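Local coordinates for protein halocarboxylic acid dehalogenase DehI (Pseudomonas putida, PDB 3BJX) that probably hydrolyses the carbon-halogen bond of small alpha-halocarboxylic acids, as a group I haloacid dehalogenase with an all-helical fold, at residues S91-I95 / T288-H293; L66-S71 / A254-E260. All blocks are in the same frame, centred on the assembly; numbering follows the deposited sequence.

Contact 1 (S91-I95 / T288-H293); sequences SLLNI and TISIIH
The imidazole of His293 has Leu93 CD1 over one face, 4.2 Å from ND1, while the methyl CD1 of Ile95 approaches CE1 obliquely at 3.9 Å. At the ring edge, in its plane, a water lies 2.8 Å from His293 ND1; the same water accepts the backbone N-H of Leu93, and so ties the ring to the loop that packs on it. The ring reaches the loop because CG stands anti to the backbone N of His293 (chi1 -165°). One turn back on the helix, Ile289 turns its CG2 methyl to Leu93 CD1 at 3.8 Å, the two side chains crossing at about a right angle; Leu93 is thus shared between an aliphatic branch and the imidazole. Ile292 CG2 meets Leu92 CD2 in the same crossed manner. The other branch of Ile292 ends tightly against Ser91, with CD1 only 3.4 Å from Ser91 CB. Beside it, Thr288 CG2 lies 3.2 Å from Ser91 OG, a methyl against a hydroxyl; the hydroxyl is hydrogen-bonded to Leu87 O in the preceding helix. No direct hydrogen bond joins the two segments. Instead a second water donates to Ser91 O at 2.6 Å and to Ile289 O, bridging two backbone carbonyls where direct pairing would be impossible. The loop 91-95, leaving helix 78-90, therefore lies along helix 267-299 through methyl groups and two waters. Helix 230-248 packs alongside, Tyr232 and Lys235 touching Ile289, and Lys235 also Leu93; helix 112-143 packs on Thr288 and Ile292, and the short helix 301-305 covers Leu92.

Contact 2 (L66-S71 / A254-E260); sequences LAWRRS and AGVQRSE. With SO4 (sulfate ion), chain G.
Arg70 and Glu260 reach for each other from opposite directions, and their guanidinium and carboxylate planes meet 34° apart. Glu260 OE1 lies 2.7 Å from Arg70 NH2, near the guanidinium plane at its edge. Glu260 OE2 is shared: Arg70 NH1 donates to it at 3.0 Å, on the syn side and slightly out of the carboxylate plane, and NH2 adds a weak bond. The bonds are bent, 132° at the NH1 hydrogen, so the salt bridge is skewed rather than flat and end-on. The arginine chain is bent at chi2 and chi3, while Glu260 extends straight beyond CG. Arg70 NH1 also donates to O4 of a sulfate, probably from the crystallisation liquor, whose O1 accepts a bond from Arg69 NH1; the two arginines thus hold the anion between them. A water accepts from Arg70 NH2 and donates to Gly255 O, joining the guanidinium to the loop backbone. Cut back to an alanine, Arg70 would lose its guanidinium, which is likely to leave the Glu260 carboxylate without this charge partner and the sulfate with Arg69 alone of the two.

At the other end of the contact, Ser71 OG takes the backbone N-H of Gly255 in a fairly straight bond of 2.8 Å and gives its own proton to Ala67 O, one turn back, also at 2.8 Å. Between the polar ends Val256 spreads its methyls, CG1 on Ala67 CB at 4.0 Å and CG2 crossing Leu66 CD2 at about a right angle. Gly255 has a positive phi of 70°, which favours glycine. The arrangement is a helix-to-loop junction of an all-helical fold: helix 63-71 receives the connection between helices 230-248 and 267-299, with the Arg70-Glu260 salt bridge on its more exposed side.

Contact 1 and contact 2 lie on opposite sides of the chain's centre, their own centres 30 Å apart and their nearest atoms about 15 Å apart, without touching. Along the chain they interleave: 66-71, 91-95, 254-260, 288-293. Each therefore brings an early part of the chain against a late one, with mostly helical chain between and no strand. Helix 112-143 packs against both, near Asn126 and Asn129 at contact 1 and near Ala138 and Leu139 at contact 2. Helix 267-299 carries one segment of contact 1 and follows the loop of contact 2. Together the contacts tie early helices and loops to the late part of the chain at two separate places.

Contact 1 (S91-I95 / T288-H293)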
ATOM      1  N   SER A  91     -18.064   7.244   4.627  1.00 16.41           N
ATOM      2  CA  SER A  91     -16.898   8.159   4.589  1.00 17.52           C
ATOM      3  C   SER A  91     -16.924   9.305   5.597  1.00 19.56           C
ATOM      4  O   SER A  91     -15.886   9.937   5.862  1.00 21.31           O
ATOM      5  CB  SER A  91     -16.733   8.755   3.209  1.00 16.68           C
ATOM      6  OG  SER A  91     -16.673   7.734   2.244  1.00 20.89           O
ATOM      7  N   LEU A  92     -18.090   9.602   6.153  1.00 20.40           N
ATOM      8  CA  LEU A  92     -18.169  10.747   7.050  1.00 22.11           C
ATOM      9  C   LEU A  92     -17.392  10.522   8.353  1.00 22.09           C
ATOM     10  O   LEU A  92     -17.492   9.472   8.977  1.00 20.17           O
ATOM     11  CB  LEU A  92     -19.620  11.135   7.343  1.00 23.04           C
ATOM     12  CG  LEU A  92     -20.548  11.728   6.279  1.00 24.45           C
ATOM     13  CD1 LEU A  92     -21.920  11.775   6.920  1.00 26.00           C
ATOM     14  CD2 LEU A  92     -20.153  13.110   5.803  1.00 23.32           C
ATOM     15  N   LEU A  93     -16.607  11.520   8.734  1.00 24.42           N
ATOM     16  CA  LEU A  93     -15.917  11.517  10.012  1.00 28.03           C
ATOM     17  C   LEU A  93     -16.769  12.165  11.095  1.00 31.49           C
ATOM     18  O   LEU A  93     -17.336  13.251  10.915  1.00 31.78           O
ATOM     19  CB  LEU A  93     -14.578  12.234   9.901  1.00 26.60           C
ATOM     20  CG  LEU A  93     -13.492  11.577   9.057  1.00 27.14           C
ATOM     21  CD1 LEU A  93     -12.416  12.605   8.709  1.00 27.08           C
ATOM     22  CD2 LEU A  93     -12.882  10.362   9.768  1.00 26.28           C
ATOM     23  N   ASN A  94     -16.859  11.492  12.229  1.00 35.88           N
ATOM     24  CA  ASN A  94     -17.615  12.013  13.353  1.00 39.93           C
ATOM     25  C   ASN A  94     -16.719  12.950  14.137  1.00 41.67           C
ATOM     26  O   ASN A  94     -16.133  12.548  15.150  1.00 42.65           O
ATOM     27  CB  ASN A  94     -18.065  10.862  14.237  1.00 42.13           C
ATOM     28  CG  ASN A  94     -19.296  11.187  15.022  1.00 44.41           C
ATOM     29  OD1 ASN A  94     -20.200  11.861  14.523  1.00 45.31           O
ATOM     30  ND2 ASN A  94     -19.351  10.704  16.267  1.00 45.50           N
ATOM     31  N   ILE A  95     -16.588  14.184  13.656  1.00 42.67           N
ATOM     32  CA  ILE A  95     -15.596  15.115  14.207  1.00 44.21           C
ATOM     33  C   ILE A  95     -16.225  16.259  15.007  1.00 45.29           C
ATOM     34  O   ILE A  95     -16.034  16.304  16.217  1.00 46.68           O
ATOM     35  CB  ILE A  95     -14.572  15.585  13.122  1.00 43.98           C
ATOM     36  CG1 ILE A  95     -13.565  14.470  12.858  1.00 44.22           C
ATOM     37  CG2 ILE A  95     -13.821  16.836  13.544  1.00 44.19           C
ATOM     38  CD1 ILE A  95     -12.766  14.669  11.607  1.00 45.67           C
ATOM     39  N   THR A 288     -11.365   9.474  -0.881  1.00 15.69           N
ATOM     40  CA  THR A 288     -12.809   9.425  -0.678  1.00 14.61           C
ATOM     41  C   THR A 288     -13.196  10.171   0.617  1.00 16.09           C
ATOM     42  O   THR A 288     -14.125  10.994   0.624  1.00 17.18           O
ATOM     43  CB  THR A 288     -13.407   7.960  -0.688  1.00 13.99           C
ATOM     44  OG1 THR A 288     -13.274   7.365  -1.987  1.00 12.48           O
ATOM     45  CG2 THR A 288     -14.904   8.003  -0.364  1.00 12.07           C
ATOM     46  N   ILE A 289     -12.481   9.893   1.703  1.00 15.38           N
ATOM     47  CA  ILE A 289     -12.728  10.571   2.981  1.00 14.33           C
ATOM     48  C   ILE A 289     -12.411  12.068   2.985  1.00 14.39           C
ATOM     49  O   ILE A 289     -13.185  12.857   3.530  1.00 15.28           O
ATOM     50  CB  ILE A 289     -11.939   9.886   4.151  1.00 12.50           C
ATOM     51  CG1 ILE A 289     -12.407   8.441   4.346  1.00 13.03           C
ATOM     52  CG2 ILE A 289     -12.085  10.665   5.444  1.00 12.52           C
ATOM     53  CD1 ILE A 289     -11.370   7.592   5.063  1.00  8.59           C
ATOM     54  N   SER A 290     -11.251  12.454   2.435  1.00 13.45           N
ATOM     55  CA  SER A 290     -10.762  13.830   2.544  1.00 10.89           C
ATOM     56  C   SER A 290     -11.710  14.823   1.860  1.00 12.15           C
ATOM     57  O   SER A 290     -11.952  15.939   2.368  1.00 11.72           O
ATOM     58  CB  SER A 290      -9.369  13.953   1.902  1.00 10.28           C
ATOM     59  OG  SER A 290      -8.356  13.315   2.661  1.00  8.96           O
ATOM     60  N   ILE A 291     -12.208  14.414   0.689  1.00 13.68           N
ATOM     61  CA  ILE A 291     -13.039  15.258  -0.184  1.00 14.15           C
ATOM     62  C   ILE A 291     -14.469  15.328   0.321  1.00 14.86           C
ATOM     63  O   ILE A 291     -15.090  16.388   0.272  1.00 16.13           O
ATOM     64  CB  ILE A 291     -12.957  14.805  -1.694  1.00 13.97           C
ATOM     65  CG1 ILE A 291     -11.500  14.867  -2.189  1.00 12.48           C
ATOM     66  CG2 ILE A 291     -13.888  15.613  -2.587  1.00 12.27           C
ATOM     67  CD1 ILE A 291     -10.868  16.225  -2.201  1.00 15.37           C
ATOM     68  N   ILE A 292     -14.983  14.211   0.830  1.00 15.13           N
ATOM     69  CA  ILE A 292     -16.265  14.249   1.504  1.00 16.29           C
ATOM     70  C   ILE A 292     -16.167  15.123   2.751  1.00 17.35           C
ATOM     71  O   ILE A 292     -17.098  15.864   3.046  1.00 17.40           O
ATOM     72  CB  ILE A 292     -16.813  12.817   1.826  1.00 16.97           C
ATOM     73  CG1 ILE A 292     -17.393  12.194   0.552  1.00 15.52           C
ATOM     74  CG2 ILE A 292     -17.889  12.852   2.932  1.00 14.77           C
ATOM     75  CD1 ILE A 292     -17.847  10.809   0.719  1.00 17.64           C
ATOM     76  N   HIS A 293     -15.038  15.052   3.470  1.00 18.46           N
ATOM     77  CA  HIS A 293     -14.809  15.976   4.583  1.00 17.68           C
ATOM     78  C   HIS A 293     -14.866  17.435   4.200  1.00 17.52           C
ATOM     79  O   HIS A 293     -15.558  18.201   4.847  1.00 20.96           O
ATOM     80  CB  HIS A 293     -13.511  15.712   5.335  1.00 17.12           C
ATOM     81  CG  HIS A 293     -13.460  16.410   6.659  1.00 16.61           C
ATOM     82  ND1 HIS A 293     -14.380  16.168   7.659  1.00 14.12           N
ATOM     83  CD2 HIS A 293     -12.622  17.363   7.138  1.00 14.37           C
ATOM     84  CE1 HIS A 293     -14.098  16.931   8.700  1.00 14.16           C
ATOM     85  NE2 HIS A 293     -13.042  17.668   8.407  1.00 13.16           N
TER
HETATM   86  O   HOH W   1     -15.311  12.444   5.244  1.00 10.34           O
HETATM   87  O   HOH W   2     -16.181  14.008   7.253  1.00  8.97           O

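Contact 2 (L66-S71 / A254-E260)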
ATOM      1  N   LEU A  66      -7.955  -5.020 -20.739  1.00 21.57           N
ATOM      2  CA  LEU A  66      -8.461  -6.335 -20.387  1.00 21.16           C
ATOM      3  C   LEU A  66      -9.174  -6.299 -19.043  1.00 20.88           C
ATOM      4  O   LEU A  66     -10.338  -6.681 -18.964  1.00 20.70           O
ATOM      5  CB  LEU A  66      -7.335  -7.371 -20.373  1.00 21.53           C
ATOM      6  CG  LEU A  66      -7.687  -8.755 -19.812  1.00 20.48           C
ATOM      7  CD1 LEU A  66      -8.448  -9.619 -20.816  1.00 19.82           C
ATOM      8  CD2 LEU A  66      -6.413  -9.442 -19.339  1.00 21.49           C
ATOM      9  N   ALA A  67      -8.475  -5.832 -18.000  1.00 20.12           N
ATOM     10  CA  ALA A  67      -9.055  -5.643 -16.671  1.00 19.20           C
ATOM     11  C   ALA A  67     -10.385  -4.890 -16.680  1.00 20.57           C
ATOM     12  O   ALA A  67     -11.352  -5.309 -16.042  1.00 22.57           O
ATOM     13  CB  ALA A  67      -8.075  -4.962 -15.757  1.00 18.95           C
ATOM     14  N   TRP A  68     -10.462  -3.790 -17.406  1.00 20.57           N
ATOM     15  CA  TRP A  68     -11.740  -3.076 -17.502  1.00 21.75           C
ATOM     16  C   TRP A  68     -12.854  -3.871 -18.209  1.00 23.48           C
ATOM     17  O   TRP A  68     -14.011  -3.854 -17.777  1.00 24.41           O
ATOM     18  CB  TRP A  68     -11.555  -1.712 -18.169  1.00 20.03           C
ATOM     19  CG  TRP A  68     -12.847  -1.039 -18.424  1.00 19.00           C
ATOM     20  CD1 TRP A  68     -13.405  -0.775 -19.633  1.00 19.05           C
ATOM     21  CD2 TRP A  68     -13.780  -0.578 -17.436  1.00 19.71           C
ATOM     22  NE1 TRP A  68     -14.634  -0.165 -19.463  1.00 19.24           N
ATOM     23  CE2 TRP A  68     -14.876  -0.030 -18.120  1.00 19.22           C
ATOM     24  CE3 TRP A  68     -13.786  -0.563 -16.034  1.00 19.25           C
ATOM     25  CZ2 TRP A  68     -15.951   0.529 -17.456  1.00 18.83           C
ATOM     26  CZ3 TRP A  68     -14.866  -0.019 -15.387  1.00 18.97           C
ATOM     27  CH2 TRP A  68     -15.927   0.520 -16.092  1.00 18.87           C
ATOM     28  N   ARG A  69     -12.497  -4.564 -19.290  1.00 26.04           N
ATOM     29  CA  ARG A  69     -13.432  -5.366 -20.084  1.00 27.49           C
ATOM     30  C   ARG A  69     -14.116  -6.449 -19.236  1.00 26.80           C
ATOM     31  O   ARG A  69     -15.268  -6.806 -19.469  1.00 27.62           O
ATOM     32  CB  ARG A  69     -12.666  -5.990 -21.253  1.00 28.61           C
ATOM     33  CG  ARG A  69     -13.444  -6.959 -22.156  1.00 30.85           C
ATOM     34  CD  ARG A  69     -12.535  -7.561 -23.234  1.00 31.05           C
ATOM     35  NE  ARG A  69     -11.641  -6.546 -23.793  1.00 33.25           N
ATOM     36  CZ  ARG A  69     -10.320  -6.669 -23.923  1.00 34.02           C
ATOM     37  NH1 ARG A  69      -9.692  -7.792 -23.580  1.00 34.04           N
ATOM     38  NH2 ARG A  69      -9.626  -5.658 -24.430  1.00 34.78           N
ATOM     39  N   ARG A  70     -13.404  -6.945 -18.238  1.00 25.63           N
ATOM     40  CA  ARG A  70     -13.891  -8.035 -17.409  1.00 26.26           C
ATOM     41  C   ARG A  70     -14.684  -7.553 -16.171  1.00 26.46           C
ATOM     42  O   ARG A  70     -15.391  -8.341 -15.540  1.00 27.37           O
ATOM     43  CB  ARG A  70     -12.713  -8.921 -17.003  1.00 26.72           C
ATOM     44  CG  ARG A  70     -11.768  -9.221 -18.158  1.00 27.48           C
ATOM     45  CD  ARG A  70     -12.200 -10.446 -18.930  1.00 28.64           C
ATOM     46  NE  ARG A  70     -11.767 -11.605 -18.176  1.00 29.91           N
ATOM     47  CZ  ARG A  70     -10.860 -12.486 -18.568  1.00 30.37           C
ATOM     48  NH1 ARG A  70     -10.291 -12.423 -19.770  1.00 29.44           N
ATOM     49  NH2 ARG A  70     -10.553 -13.465 -17.737  1.00 31.47           N
ATOM     50  N   SER A  71     -14.585  -6.262 -15.865  1.00 24.15           N
ATOM     51  CA  SER A  71     -15.218  -5.662 -14.698  1.00 22.84           C
ATOM     52  C   SER A  71     -16.378  -4.732 -15.057  1.00 23.41           C
ATOM     53  O   SER A  71     -17.194  -4.404 -14.205  1.00 23.83           O
ATOM     54  CB  SER A  71     -14.174  -4.871 -13.893  1.00 22.04           C
ATOM     55  OG  SER A  71     -12.972  -5.607 -13.729  1.00 19.89           O
ATOM     56  N   ALA A 254     -15.567  -9.836 -11.933  1.00 26.74           N
ATOM     57  CA  ALA A 254     -14.852  -8.598 -12.101  1.00 24.87           C
ATOM     58  C   ALA A 254     -13.385  -8.933 -11.933  1.00 24.82           C
ATOM     59  O   ALA A 254     -13.034 -10.034 -11.471  1.00 24.30           O
ATOM     60  CB  ALA A 254     -15.301  -7.590 -11.071  1.00 25.40           C
ATOM     61  N   GLY A 255     -12.523  -8.008 -12.335  1.00 23.57           N
ATOM     62  CA  GLY A 255     -11.082  -8.200 -12.192  1.00 25.30           C
ATOM     63  C   GLY A 255     -10.527  -9.262 -13.114  1.00 25.22           C
ATOM     64  O   GLY A 255     -11.230  -9.753 -13.996  1.00 24.78           O
ATOM     65  N   VAL A 256      -9.249  -9.585 -12.919  1.00 26.42           N
ATOM     66  CA  VAL A 256      -8.562 -10.661 -13.657  1.00 26.65           C
ATOM     67  C   VAL A 256      -7.475 -11.270 -12.759  1.00 27.40           C
ATOM     68  O   VAL A 256      -6.668 -10.551 -12.152  1.00 26.95           O
ATOM     69  CB  VAL A 256      -8.074 -10.219 -15.119  1.00 26.73           C
ATOM     70  CG1 VAL A 256      -7.379  -8.876 -15.136  1.00 25.95           C
ATOM     71  CG2 VAL A 256      -7.213 -11.281 -15.794  1.00 26.37           C
ATOM     72  N   GLN A 257      -7.511 -12.595 -12.628  1.00 29.77           N
ATOM     73  CA  GLN A 257      -6.639 -13.323 -11.695  1.00 31.08           C
ATOM     74  C   GLN A 257      -5.208 -13.270 -12.210  1.00 31.89           C
ATOM     75  O   GLN A 257      -4.996 -13.216 -13.428  1.00 33.57           O
ATOM     76  CB  GLN A 257      -7.104 -14.770 -11.530  1.00 32.78           C
ATOM     77  CG  GLN A 257      -8.587 -14.940 -11.157  1.00 35.33           C
ATOM     78  CD  GLN A 257      -8.835 -15.040  -9.647  1.00 37.05           C
ATOM     79  OE1 GLN A 257      -8.280 -15.920  -8.975  1.00 37.60           O
ATOM     80  NE2 GLN A 257      -9.699 -14.159  -9.116  1.00 36.46           N
ATOM     81  N   ARG A 258      -4.237 -13.273 -11.296  1.00 31.63           N
ATOM     82  CA  ARG A 258      -2.822 -13.149 -11.651  1.00 33.70           C
ATOM     83  C   ARG A 258      -2.290 -14.317 -12.486  1.00 34.69           C
ATOM     84  O   ARG A 258      -1.356 -14.140 -13.279  1.00 34.35           O
ATOM     85  CB  ARG A 258      -1.965 -12.959 -10.400  1.00 33.70           C
ATOM     86  CG  ARG A 258      -0.485 -13.245 -10.580  1.00 34.41           C
ATOM     87  CD  ARG A 258       0.327 -12.854  -9.344  1.00 36.83           C
ATOM     88  NE  ARG A 258      -0.092 -13.531  -8.111  1.00 38.48           N
ATOM     89  CZ  ARG A 258       0.198 -14.792  -7.803  1.00 39.83           C
ATOM     90  NH1 ARG A 258       0.901 -15.560  -8.645  1.00 41.16           N
ATOM     91  NH2 ARG A 258      -0.229 -15.298  -6.652  1.00 40.45           N
ATOM     92  N   SER A 259      -2.870 -15.500 -12.295  1.00 35.34           N
ATOM     93  CA  SER A 259      -2.529 -16.657 -13.108  1.00 37.11           C
ATOM     94  C   SER A 259      -2.812 -16.411 -14.601  1.00 38.51           C
ATOM     95  O   SER A 259      -2.070 -16.880 -15.474  1.00 38.67           O
ATOM     96  CB  SER A 259      -3.263 -17.913 -12.607  1.00 37.30           C
ATOM     97  OG  SER A 259      -4.660 -17.697 -12.464  1.00 37.03           O
ATOM     98  N   GLU A 260      -3.867 -15.657 -14.897  1.00 39.02           N
ATOM     99  CA  GLU A 260      -4.253 -15.424 -16.283  1.00 40.05           C
ATOM    100  C   GLU A 260      -3.422 -14.353 -16.996  1.00 40.46           C
ATOM    101  O   GLU A 260      -3.621 -14.103 -18.183  1.00 40.49           O
ATOM    102  CB  GLU A 260      -5.727 -15.071 -16.358  1.00 40.71           C
ATOM    103  CG  GLU A 260      -6.318 -15.248 -17.733  1.00 41.11           C
ATOM    104  CD  GLU A 260      -7.761 -14.808 -17.799  1.00 41.20           C
ATOM    105  OE1 GLU A 260      -8.492 -15.007 -16.797  1.00 39.60           O
ATOM    106  OE2 GLU A 260      -8.160 -14.272 -18.864  1.00 41.09           O
TER
HETATM  107  S   SO4 G 299     -11.305 -11.629 -23.235  1.00 76.62           S
HETATM  108  O1  SO4 G 299     -10.846 -10.486 -24.023  1.00 76.37           O
HETATM  109  O2  SO4 G 299     -12.253 -12.427 -24.014  1.00 75.89           O
HETATM  110  O3  SO4 G 299     -10.154 -12.445 -22.841  1.00 75.88           O
HETATM  111  O4  SO4 G 299     -11.978 -11.128 -22.037  1.00 76.73           O
HETATM  112  O   HOH W   3     -11.626 -12.311 -15.444  1.00 25.48           O